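Local coordinates for protein dendroaspis polylepis MT9 (Dendroaspis polylepis, PDB 6R5M) that antagonizes the muscarinic type 2 acetylcholine receptor selectively and reverses the arterial relaxation that agonists of this receptor induce, at residues I2-I7 / S52-Y57; C17-C22 / R34-P39; M25-W30 / V42-V47. All coordinates share one frame; numbering follows the deposited sequence.

Contact 1 (I2-I7 / S52-Y57)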
loop_
_atom_site.group_PDB
_atom_site.type_symbol
_atom_site.label_atom_id
_atom_site.label_comp_id
_atom_site.label_asym_id
_atom_site.label_seq_id
_atom_site.Cartn_x
_atom_site.Cartn_y
_atom_site.Cartn_z
ATOM N N ILE A 2 0.973 -10.407 -3.856
ATOM C CA ILE A 2 1.701 -10.258 -2.591
ATOM C C ILE A 2 2.024 -8.768 -2.425
ATOM O O ILE A 2 2.681 -8.186 -3.284
ATOM C CB ILE A 2 2.959 -11.180 -2.520
ATOM C CG1 ILE A 2 2.541 -12.682 -2.523
ATOM C CG2 ILE A 2 3.836 -10.840 -1.291
ATOM C CD1 ILE A 2 3.606 -13.659 -2.997
ATOM N N CYS A 3 1.541 -8.149 -1.340
ATOM C CA CYS A 3 1.725 -6.719 -1.084
ATOM C C CYS A 3 2.444 -6.453 0.226
ATOM O O CYS A 3 2.176 -7.133 1.224
ATOM C CB CYS A 3 0.382 -5.982 -1.114
ATOM S SG CYS A 3 -0.630 -6.280 -2.590
ATOM N N HIS A 4 3.269 -5.379 0.249
ATOM C CA HIS A 4 3.912 -4.875 1.477
ATOM C C HIS A 4 2.775 -4.336 2.363
ATOM O O HIS A 4 1.839 -3.716 1.845
ATOM C CB HIS A 4 4.895 -3.723 1.161
ATOM C CG HIS A 4 6.170 -4.141 0.487
ATOM N ND1 HIS A 4 7.240 -4.662 1.216
ATOM C CD2 HIS A 4 6.539 -4.035 -0.813
ATOM C CE1 HIS A 4 8.197 -4.898 0.325
ATOM N NE2 HIS A 4 7.827 -4.526 -0.902
ATOM N N ILE A 5 2.801 -4.667 3.670
ATOM C CA ILE A 5 1.789 -4.199 4.618
ATOM C C ILE A 5 2.444 -3.288 5.613
ATOM O O ILE A 5 3.522 -3.592 6.113
ATOM C CB ILE A 5 0.993 -5.345 5.327
ATOM C CG1 ILE A 5 0.282 -6.263 4.305
ATOM C CG2 ILE A 5 -0.005 -4.809 6.382
ATOM C CD1 ILE A 5 -1.008 -5.742 3.624
ATOM N N GLN A 6 1.769 -2.186 5.928
ATOM C CA GLN A 6 2.250 -1.235 6.922
ATOM C C GLN A 6 1.783 -1.624 8.330
ATOM O O GLN A 6 0.589 -1.779 8.571
ATOM C CB GLN A 6 1.797 0.191 6.561
ATOM C CG GLN A 6 2.509 1.286 7.357
ATOM C CD GLN A 6 3.962 1.518 6.967
ATOM O OE1 GLN A 6 4.467 1.036 5.944
ATOM N NE2 GLN A 6 4.667 2.280 7.787
ATOM N N ILE A 7 2.752 -1.844 9.231
ATOM C CA ILE A 7 2.576 -2.180 10.650
ATOM C C ILE A 7 3.566 -1.292 11.418
ATOM O O ILE A 7 4.759 -1.312 11.105
ATOM C CB ILE A 7 2.810 -3.693 10.954
ATOM C CG1 ILE A 7 1.893 -4.600 10.089
ATOM C CG2 ILE A 7 2.606 -3.988 12.460
ATOM C CD1 ILE A 7 2.193 -6.102 10.137
ATOM N N SER A 52 1.701 -5.856 -9.235
ATOM C CA SER A 52 2.686 -6.944 -9.245
ATOM C C SER A 52 3.215 -7.207 -7.840
ATOM O O SER A 52 3.128 -6.324 -6.992
ATOM C CB SER A 52 3.811 -6.654 -10.231
ATOM O OG SER A 52 4.519 -5.485 -9.855
ATOM N N ASP A 53 3.711 -8.436 -7.562
ATOM C CA ASP A 53 4.212 -8.781 -6.228
ATOM C C ASP A 53 5.271 -7.807 -5.738
ATOM O O ASP A 53 6.209 -7.492 -6.480
ATOM C CB ASP A 53 4.772 -10.216 -6.174
ATOM C CG ASP A 53 3.766 -11.347 -6.330
ATOM O OD1 ASP A 53 2.561 -11.117 -6.079
ATOM O OD2 ASP A 53 4.189 -12.466 -6.691
ATOM N N LYS A 54 5.105 -7.332 -4.478
ATOM C CA LYS A 54 6.007 -6.419 -3.752
ATOM C C LYS A 54 6.163 -5.040 -4.434
ATOM O O LYS A 54 7.123 -4.326 -4.155
ATOM C CB LYS A 54 7.376 -7.111 -3.507
ATOM C CG LYS A 54 7.252 -8.427 -2.722
ATOM C CD LYS A 54 8.550 -9.198 -2.623
ATOM C CE LYS A 54 8.768 -10.124 -3.796
ATOM N NZ LYS A 54 9.976 -10.956 -3.621
ATOM N N CYS A 55 5.199 -4.659 -5.305
ATOM C CA CYS A 55 5.248 -3.411 -6.074
ATOM C C CYS A 55 5.073 -2.150 -5.234
ATOM O O CYS A 55 5.599 -1.108 -5.624
ATOM C CB CYS A 55 4.255 -3.440 -7.235
ATOM S SG CYS A 55 2.516 -3.446 -6.729
ATOM N N ASN A 56 4.292 -2.226 -4.130
ATOM C CA ASN A 56 3.983 -1.069 -3.289
ATOM C C ASN A 56 5.058 -0.765 -2.224
ATOM O O ASN A 56 4.721 -0.420 -1.090
ATOM C CB ASN A 56 2.582 -1.231 -2.661
ATOM C CG ASN A 56 2.460 -2.369 -1.658
ATOM O OD1 ASN A 56 3.107 -3.411 -1.773
ATOM N ND2 ASN A 56 1.615 -2.187 -0.648
ATOM N N TYR A 57 6.348 -0.855 -2.599
ATOM C CA TYR A 57 7.450 -0.580 -1.683
ATOM C C TYR A 57 7.506 0.906 -1.271
ATOM O O TYR A 57 7.502 1.180 -0.046
ATOM C CB TYR A 57 8.775 -1.097 -2.264
ATOM C CG TYR A 57 10.002 -0.772 -1.433
ATOM C CD1 TYR A 57 10.381 -1.584 -0.367
ATOM C CD2 TYR A 57 10.782 0.348 -1.710
ATOM C CE1 TYR A 57 11.500 -1.282 0.410
ATOM C CE2 TYR A 57 11.896 0.665 -0.934
ATOM C CZ TYR A 57 12.257 -0.160 0.118
ATOM O OH TYR A 57 13.347 0.139 0.888
ATOM O OXT TYR A 57 7.487 1.784 -2.161
HETATM O O HOH W 1 9.643 -4.115 -2.930
#
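In the disulfide-rich core of this three-finger toxin the C-terminal tail docks against the first strand, Ile2 and His4 meeting Asp53, Lys54, Asn56 and Tyr57. Two nearly straight bonds hold the start of the strand. Ile2 N gives its hydrogen to Asp53 OD1 at 2.8 Å with an N-H...O angle of 174°, reaching the carboxylate from above its plane, and Lys54 N donates to Ile2 O, also at 2.8 Å. Lys54 lies within the type II turn running from Ser52 to Cys55, which presents this N-H to the strand. The Ile2 side chain runs obliquely across that of Asp53, its CD1 3.9 Å from Asp53 OD2.

Further along, Asn56 grips both polar backbone atoms of His4. Its OD1 accepts from His4 N at 2.8 Å, in the carbonyl plane on a lone pair, while its ND2 donates to His4 O at 2.9 Å. With CG set between its own backbone N and carbonyl carbon (chi1 67°), the buried amide is brought back against the strand; a second bond from ND2 to Tyr23 O ties it to the middle finger as well.

The His4 ring meets the tail with its edge, Lys54 O lying near its plane. Tyr57 turns an edge toward the His4 face in an offset edge-to-face pair, the centroids 5.7 Å apart and the planes at 67°, and one water joins His4 NE2 to Lys54 O, 2.8 Å from each. Beyond Tyr57 the terminal carboxylate forms a salt bridge with Lys24 and accepts a hydrogen bond from Arg34. Cys3 and Cys55 lead from the contact into disulfides with Cys22 and Cys50. A last half-cystine followed directly by an asparagine that clamps the first strand is the familiar C-terminal closure of the three-finger fold.

Contact 2 (C17-C22 / R34-P39). With PGO (S-1,2-propanediol), chain F; SO4 (sulfate ion), chain D.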
loop_
_atom_site.group_PDB
_atom_site.type_symbol
_atom_site.label_atom_id
_atom_site.label_comp_id
_atom_site.label_asym_id
_atom_site.label_seq_id
_atom_site.Cartn_x
_atom_site.Cartn_y
_atom_site.Cartn_z
ATOM N N CYS A 17 -2.630 -11.098 -0.930
ATOM C CA CYS A 17 -3.946 -10.486 -1.157
ATOM C C CYS A 17 -4.765 -11.244 -2.183
ATOM O O CYS A 17 -4.211 -11.750 -3.165
ATOM C CB CYS A 17 -3.815 -9.017 -1.557
ATOM S SG CYS A 17 -2.631 -8.068 -0.568
ATOM N N GLU A 18 -6.102 -11.255 -1.983
ATOM C CA GLU A 18 -7.081 -11.813 -2.915
ATOM C C GLU A 18 -7.190 -10.840 -4.091
ATOM O O GLU A 18 -7.458 -11.260 -5.217
ATOM C CB GLU A 18 -8.454 -11.944 -2.236
ATOM C CG GLU A 18 -8.622 -13.215 -1.419
ATOM C CD GLU A 18 -9.785 -13.153 -0.451
ATOM O OE1 GLU A 18 -10.946 -13.255 -0.908
ATOM O OE2 GLU A 18 -9.536 -12.997 0.768
ATOM N N GLU A 19 -6.973 -9.529 -3.811
ATOM C CA GLU A 19 -6.990 -8.433 -4.783
ATOM C C GLU A 19 -5.787 -8.529 -5.715
ATOM O O GLU A 19 -4.720 -8.994 -5.317
ATOM C CB GLU A 19 -6.970 -7.052 -4.087
ATOM C CG GLU A 19 -8.170 -6.749 -3.203
ATOM C CD GLU A 19 -8.025 -7.124 -1.738
ATOM O OE1 GLU A 19 -7.123 -7.923 -1.397
ATOM O OE2 GLU A 19 -8.826 -6.619 -0.922
ATOM N N ASN A 20 -5.965 -8.035 -6.945
ATOM C CA ASN A 20 -4.935 -7.979 -7.965
ATOM C C ASN A 20 -3.972 -6.803 -7.719
ATOM O O ASN A 20 -2.826 -6.848 -8.170
ATOM C CB ASN A 20 -5.591 -7.842 -9.328
ATOM C CG ASN A 20 -4.667 -8.077 -10.476
ATOM O OD1 ASN A 20 -3.885 -9.040 -10.523
ATOM N ND2 ASN A 20 -4.771 -7.208 -11.449
ATOM N N SER A 21 -4.420 -5.770 -6.974
ATOM C CA SER A 21 -3.622 -4.577 -6.707
ATOM C C SER A 21 -3.080 -4.430 -5.280
ATOM O O SER A 21 -3.581 -5.033 -4.329
ATOM C CB SER A 21 -4.392 -3.313 -7.085
ATOM O OG SER A 21 -4.881 -3.340 -8.414
ATOM N N CYS A 22 -2.025 -3.625 -5.175
ATOM C CA CYS A 22 -1.347 -3.199 -3.951
ATOM C C CYS A 22 -1.445 -1.682 -3.951
ATOM O O CYS A 22 -1.578 -1.069 -5.019
ATOM C CB CYS A 22 0.118 -3.633 -3.941
ATOM S SG CYS A 22 0.402 -5.409 -4.108
ATOM N N ARG A 34 -0.140 0.961 3.632
ATOM C CA ARG A 34 0.383 0.109 2.565
ATOM C C ARG A 34 -0.345 -1.205 2.728
ATOM O O ARG A 34 -0.331 -1.784 3.822
ATOM C CB ARG A 34 1.900 -0.136 2.692
ATOM C CG ARG A 34 2.815 1.009 2.259
ATOM C CD ARG A 34 4.262 0.564 2.086
ATOM N NE ARG A 34 4.747 -0.150 3.266
ATOM C CZ ARG A 34 5.862 -0.873 3.316
ATOM N NH1 ARG A 34 6.655 -0.963 2.254
ATOM N NH2 ARG A 34 6.198 -1.500 4.433
ATOM N N GLY A 35 -0.995 -1.664 1.667
ATOM C CA GLY A 35 -1.707 -2.924 1.739
ATOM C C GLY A 35 -2.314 -3.425 0.456
ATOM O O GLY A 35 -1.845 -3.101 -0.635
ATOM N N CYS A 36 -3.376 -4.227 0.608
ATOM C CA CYS A 36 -4.135 -4.889 -0.449
ATOM C C CYS A 36 -5.134 -3.935 -1.115
ATOM O O CYS A 36 -5.703 -3.076 -0.449
ATOM C CB CYS A 36 -4.850 -6.120 0.114
ATOM S SG CYS A 36 -3.766 -7.320 0.932
ATOM N N GLY A 37 -5.392 -4.155 -2.396
ATOM C CA GLY A 37 -6.359 -3.377 -3.174
ATOM C C GLY A 37 -5.900 -1.991 -3.605
ATOM O O GLY A 37 -4.722 -1.647 -3.465
ATOM N N CYS A 38 -6.829 -1.195 -4.166
ATOM C CA CYS A 38 -6.562 0.177 -4.602
ATOM C C CYS A 38 -7.668 1.101 -4.085
ATOM O O CYS A 38 -8.743 1.165 -4.677
ATOM C CB CYS A 38 -6.386 0.277 -6.118
ATOM S SG CYS A 38 -5.942 1.943 -6.703
ATOM N N PRO A 39 -7.457 1.768 -2.932
ATOM C CA PRO A 39 -8.503 2.648 -2.403
ATOM C C PRO A 39 -8.536 4.019 -3.081
ATOM O O PRO A 39 -7.531 4.484 -3.612
ATOM C CB PRO A 39 -8.159 2.760 -0.911
ATOM C CG PRO A 39 -6.809 2.110 -0.731
ATOM C CD PRO A 39 -6.257 1.801 -2.080
HETATM C C1 PGO F . -8.164 -4.419 -6.422
HETATM C C2 PGO F . -8.699 -5.039 -7.695
HETATM C C3 PGO F . -8.873 -6.523 -7.558
HETATM O O1 PGO F . -9.212 -3.866 -5.631
HETATM O O2 PGO F . -7.815 -4.753 -8.771
HETATM S S SO4 D . 9.482 -2.448 4.120
HETATM O O1 SO4 D . 10.668 -3.325 4.230
HETATM O O2 SO4 D . 8.476 -2.894 5.086
HETATM O O3 SO4 D . 9.866 -1.074 4.411
HETATM O O4 SO4 D . 8.930 -2.523 2.764
#
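Cys36 is engaged twice by the same short segment: its sulfur is bonded to Cys17 SG at 2.0 Å, while its backbone forms an antiparallel, non-hydrogen-bonded bridge with Cys22, whose side chain diverges from its own. The disulfide has a left-handed twist, chi3 -68°. Beside it Glu19 bends over Cys36, OE1 lying 3.3 Å from CB, and its aliphatic part covers the backbone of Gly37.

One residue beyond the bridge, Gly37 N donates to Ser21 O at 2.8 Å. The bond is bent, 136° at the hydrogen, and the donor lies 49° out of the Ser21 carbonyl plane, not on a lone pair. The chain turns out of the strand at Gly37, whose phi is positive, toward Cys38. A propanediol molecule near this corner hydrogen-bonds to Ser21 OG through its O2 at 3.3 Å. At the far end Arg34 NH1 and NH2 hold a sulfate, 2.8 Å from O4 and 2.7 Å from O2; both molecules probably come from the crystallisation liquor.

The contact thus ties the loop after strand 14-16 to the end of strand 30-36. Cys22, the first residue of central strand 22-27, is joined by its disulfide to Cys3 on strand 2-4 and by a backbone hydrogen bond to Cys50 on strand 45-50.

Contact 3 (M25-W30 / V42-V47)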
loop_
_atom_site.group_PDB
_atom_site.type_symbol
_atom_site.label_atom_id
_atom_site.label_comp_id
_atom_site.label_asym_id
_atom_site.label_seq_id
_atom_site.Cartn_x
_atom_site.Cartn_y
_atom_site.Cartn_z
ATOM N N MET A 25 -0.425 4.595 0.466
ATOM C CA MET A 25 -1.149 5.825 0.745
ATOM C C MET A 25 -0.298 6.760 1.587
ATOM O O MET A 25 0.259 6.334 2.609
ATOM C CB MET A 25 -2.497 5.520 1.413
ATOM C CG MET A 25 -3.443 6.718 1.408
ATOM S SD MET A 25 -5.064 6.317 2.079
ATOM C CE MET A 25 -5.884 5.801 0.601
ATOM N N SER A 26 -0.163 8.019 1.133
ATOM C CA SER A 26 0.633 9.035 1.820
ATOM C C SER A 26 -0.025 10.410 1.931
ATOM O O SER A 26 -0.891 10.764 1.127
ATOM C CB SER A 26 2.054 9.109 1.261
ATOM O OG SER A 26 2.079 9.638 -0.052
ATOM N N VAL A 27 0.396 11.180 2.940
ATOM C CA VAL A 27 0.002 12.576 3.167
ATOM C C VAL A 27 1.279 13.343 3.514
ATOM O O VAL A 27 1.983 12.982 4.463
ATOM C CB VAL A 27 -1.193 12.828 4.139
ATOM C CG1 VAL A 27 -0.956 12.248 5.515
ATOM C CG2 VAL A 27 -1.541 14.311 4.233
ATOM N N ARG A 28 1.612 14.378 2.720
ATOM C CA ARG A 28 2.839 15.181 2.865
ATOM C C ARG A 28 4.105 14.275 2.839
ATOM O O ARG A 28 5.056 14.563 3.552
ATOM C CB ARG A 28 2.802 16.058 4.156
ATOM C CG ARG A 28 2.269 17.476 3.982
ATOM C CD ARG A 28 2.198 18.191 5.329
ATOM N NE ARG A 28 1.726 19.575 5.220
ATOM C CZ ARG A 28 1.230 20.285 6.234
ATOM N NH1 ARG A 28 1.103 19.740 7.437
ATOM N NH2 ARG A 28 0.812 21.527 6.039
ATOM N N GLY A 29 4.093 13.191 2.059
ATOM C CA GLY A 29 5.208 12.237 1.992
ATOM C C GLY A 29 5.205 11.149 3.051
ATOM O O GLY A 29 5.839 10.103 2.866
ATOM N N TRP A 30 4.488 11.383 4.163
ATOM C CA TRP A 30 4.356 10.439 5.272
ATOM C C TRP A 30 3.392 9.309 4.890
ATOM O O TRP A 30 2.236 9.569 4.539
ATOM C CB TRP A 30 3.858 11.146 6.547
ATOM C CG TRP A 30 4.717 12.294 6.980
ATOM C CD1 TRP A 30 4.464 13.618 6.783
ATOM C CD2 TRP A 30 5.996 12.218 7.626
ATOM N NE1 TRP A 30 5.492 14.377 7.293
ATOM C CE2 TRP A 30 6.446 13.542 7.818
ATOM C CE3 TRP A 30 6.815 11.154 8.054
ATOM C CZ2 TRP A 30 7.684 13.834 8.408
ATOM C CZ3 TRP A 30 8.051 11.443 8.615
ATOM C CH2 TRP A 30 8.479 12.768 8.779
ATOM N N VAL A 42 -8.751 11.704 -2.067
ATOM C CA VAL A 42 -8.645 13.090 -2.542
ATOM C C VAL A 42 -7.534 13.793 -1.741
ATOM O O VAL A 42 -7.237 13.374 -0.619
ATOM C CB VAL A 42 -10.007 13.845 -2.428
ATOM C CG1 VAL A 42 -10.027 15.093 -3.308
ATOM C CG2 VAL A 42 -11.181 12.937 -2.783
ATOM N N ARG A 43 -6.931 14.859 -2.317
ATOM C CA ARG A 43 -5.885 15.706 -1.716
ATOM C C ARG A 43 -6.229 16.075 -0.253
ATOM O O ARG A 43 -7.404 16.291 0.044
ATOM C CB ARG A 43 -5.690 16.994 -2.544
ATOM C CG ARG A 43 -4.973 16.793 -3.879
ATOM C CD ARG A 43 -4.891 18.102 -4.645
ATOM N NE ARG A 43 -4.438 17.915 -6.026
ATOM C CZ ARG A 43 -4.243 18.906 -6.895
ATOM N NH1 ARG A 43 -4.456 20.168 -6.534
ATOM N NH2 ARG A 43 -3.834 18.644 -8.128
ATOM N N PRO A 44 -5.265 16.105 0.693
ATOM C CA PRO A 44 -3.813 15.889 0.539
ATOM C C PRO A 44 -3.390 14.422 0.428
ATOM O O PRO A 44 -2.210 14.139 0.205
ATOM C CB PRO A 44 -3.246 16.572 1.785
ATOM C CG PRO A 44 -4.301 16.356 2.829
ATOM C CD PRO A 44 -5.613 16.438 2.092
ATOM N N ARG A 45 -4.354 13.497 0.574
ATOM C CA ARG A 45 -4.138 12.054 0.517
ATOM C C ARG A 45 -3.786 11.603 -0.906
ATOM O O ARG A 45 -4.545 11.853 -1.849
ATOM C CB ARG A 45 -5.386 11.336 1.022
ATOM C CG ARG A 45 -5.100 10.105 1.836
ATOM C CD ARG A 45 -6.068 9.985 2.991
ATOM N NE ARG A 45 -7.469 10.028 2.570
ATOM C CZ ARG A 45 -8.352 9.056 2.769
ATOM N NH1 ARG A 45 -7.992 7.936 3.387
ATOM N NH2 ARG A 45 -9.603 9.194 2.356
ATOM N N GLN A 46 -2.625 10.954 -1.051
ATOM C CA GLN A 46 -2.117 10.502 -2.349
ATOM C C GLN A 46 -1.960 8.996 -2.340
ATOM O O GLN A 46 -1.320 8.464 -1.430
ATOM C CB GLN A 46 -0.757 11.166 -2.682
ATOM C CG GLN A 46 -0.687 12.674 -2.497
ATOM C CD GLN A 46 -1.068 13.435 -3.738
ATOM O OE1 GLN A 46 -0.254 13.650 -4.635
ATOM N NE2 GLN A 46 -2.303 13.903 -3.804
ATOM N N VAL A 47 -2.544 8.310 -3.344
ATOM C CA VAL A 47 -2.471 6.846 -3.485
ATOM C C VAL A 47 -1.618 6.476 -4.695
ATOM O O VAL A 47 -1.737 7.082 -5.762
ATOM C CB VAL A 47 -3.850 6.110 -3.577
ATOM C CG1 VAL A 47 -3.766 4.671 -3.053
ATOM C CG2 VAL A 47 -4.951 6.864 -2.856
HETATM O O HOH W 2 0.162 15.453 0.347
#
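Ser26 and Gln46 form the centre of the contact as an antiparallel hydrogen-bonded pair: Ser26 N donates to Gln46 O and Gln46 N to Ser26 O, both at 2.8 Å and nearly straight. Their side chains share one side of the sheet. On the other side Met25, Val27, Arg45 and Val47 are grouped.

Met25 has the largest area covered by the other segment. Its CG is turned away from the backbone N (chi1 -165°) and the chain bends at its last torsion (chi3 -90°), which brings CE to 3.7 Å from Val47 CG2 while SD lies 3.6 Å from Arg45 NH1. Arg45, itself bent at two torsions, lays its CG 3.8 Å from Met25 CG, so that the aliphatic part of the arginine also covers the thioether. Toward the fingertips Val27 and Pro44 lie side by side, with Val27 CG2 3.7 Å from Pro44 CG.

Around this shell, the type I' turn from Val27 to Trp30 closes the central hairpin, and the cis peptide bond before Pro44 bends the tip of the third finger. A water spans the two tips from Arg28 N to Pro44 O, accepting from the first and donating to the second. Ile32 on strand 30-36 touches the side chains of Met25, Val27 and Arg45, while Pro39 and Ala41 pack on Met25 and Val47.

The two backbone bonds therefore fix the strand register. The side with Met25, Val27, Arg45 and Val47 is largely apolar, with Pro44 beside Val27 and the Arg45 guanidinium reaching the thioether, while Ser26 and Gln46 make the other side polar.

From the N terminus, residues 2-7 begin contact 1, which closes only at 52-57, so the other two contacts are nested inside its loop and the two chain ends come together. Contact 2 opens at 17-22 and contact 3 at 25-30; the first closes at 34-39 before the second does at 42-47, so they cross. Contacts 1 and 2 adjoin, joined by the Cys3-Cys22 disulfide and by Gln6 with Arg34, both belonging to the disulfide-rich base from which the fingers extend. Contact 3 lies out toward the fingertips, its centre about 17 Å from each of theirs. It touches contact 2 through Pro39, and both share the three-stranded sheet.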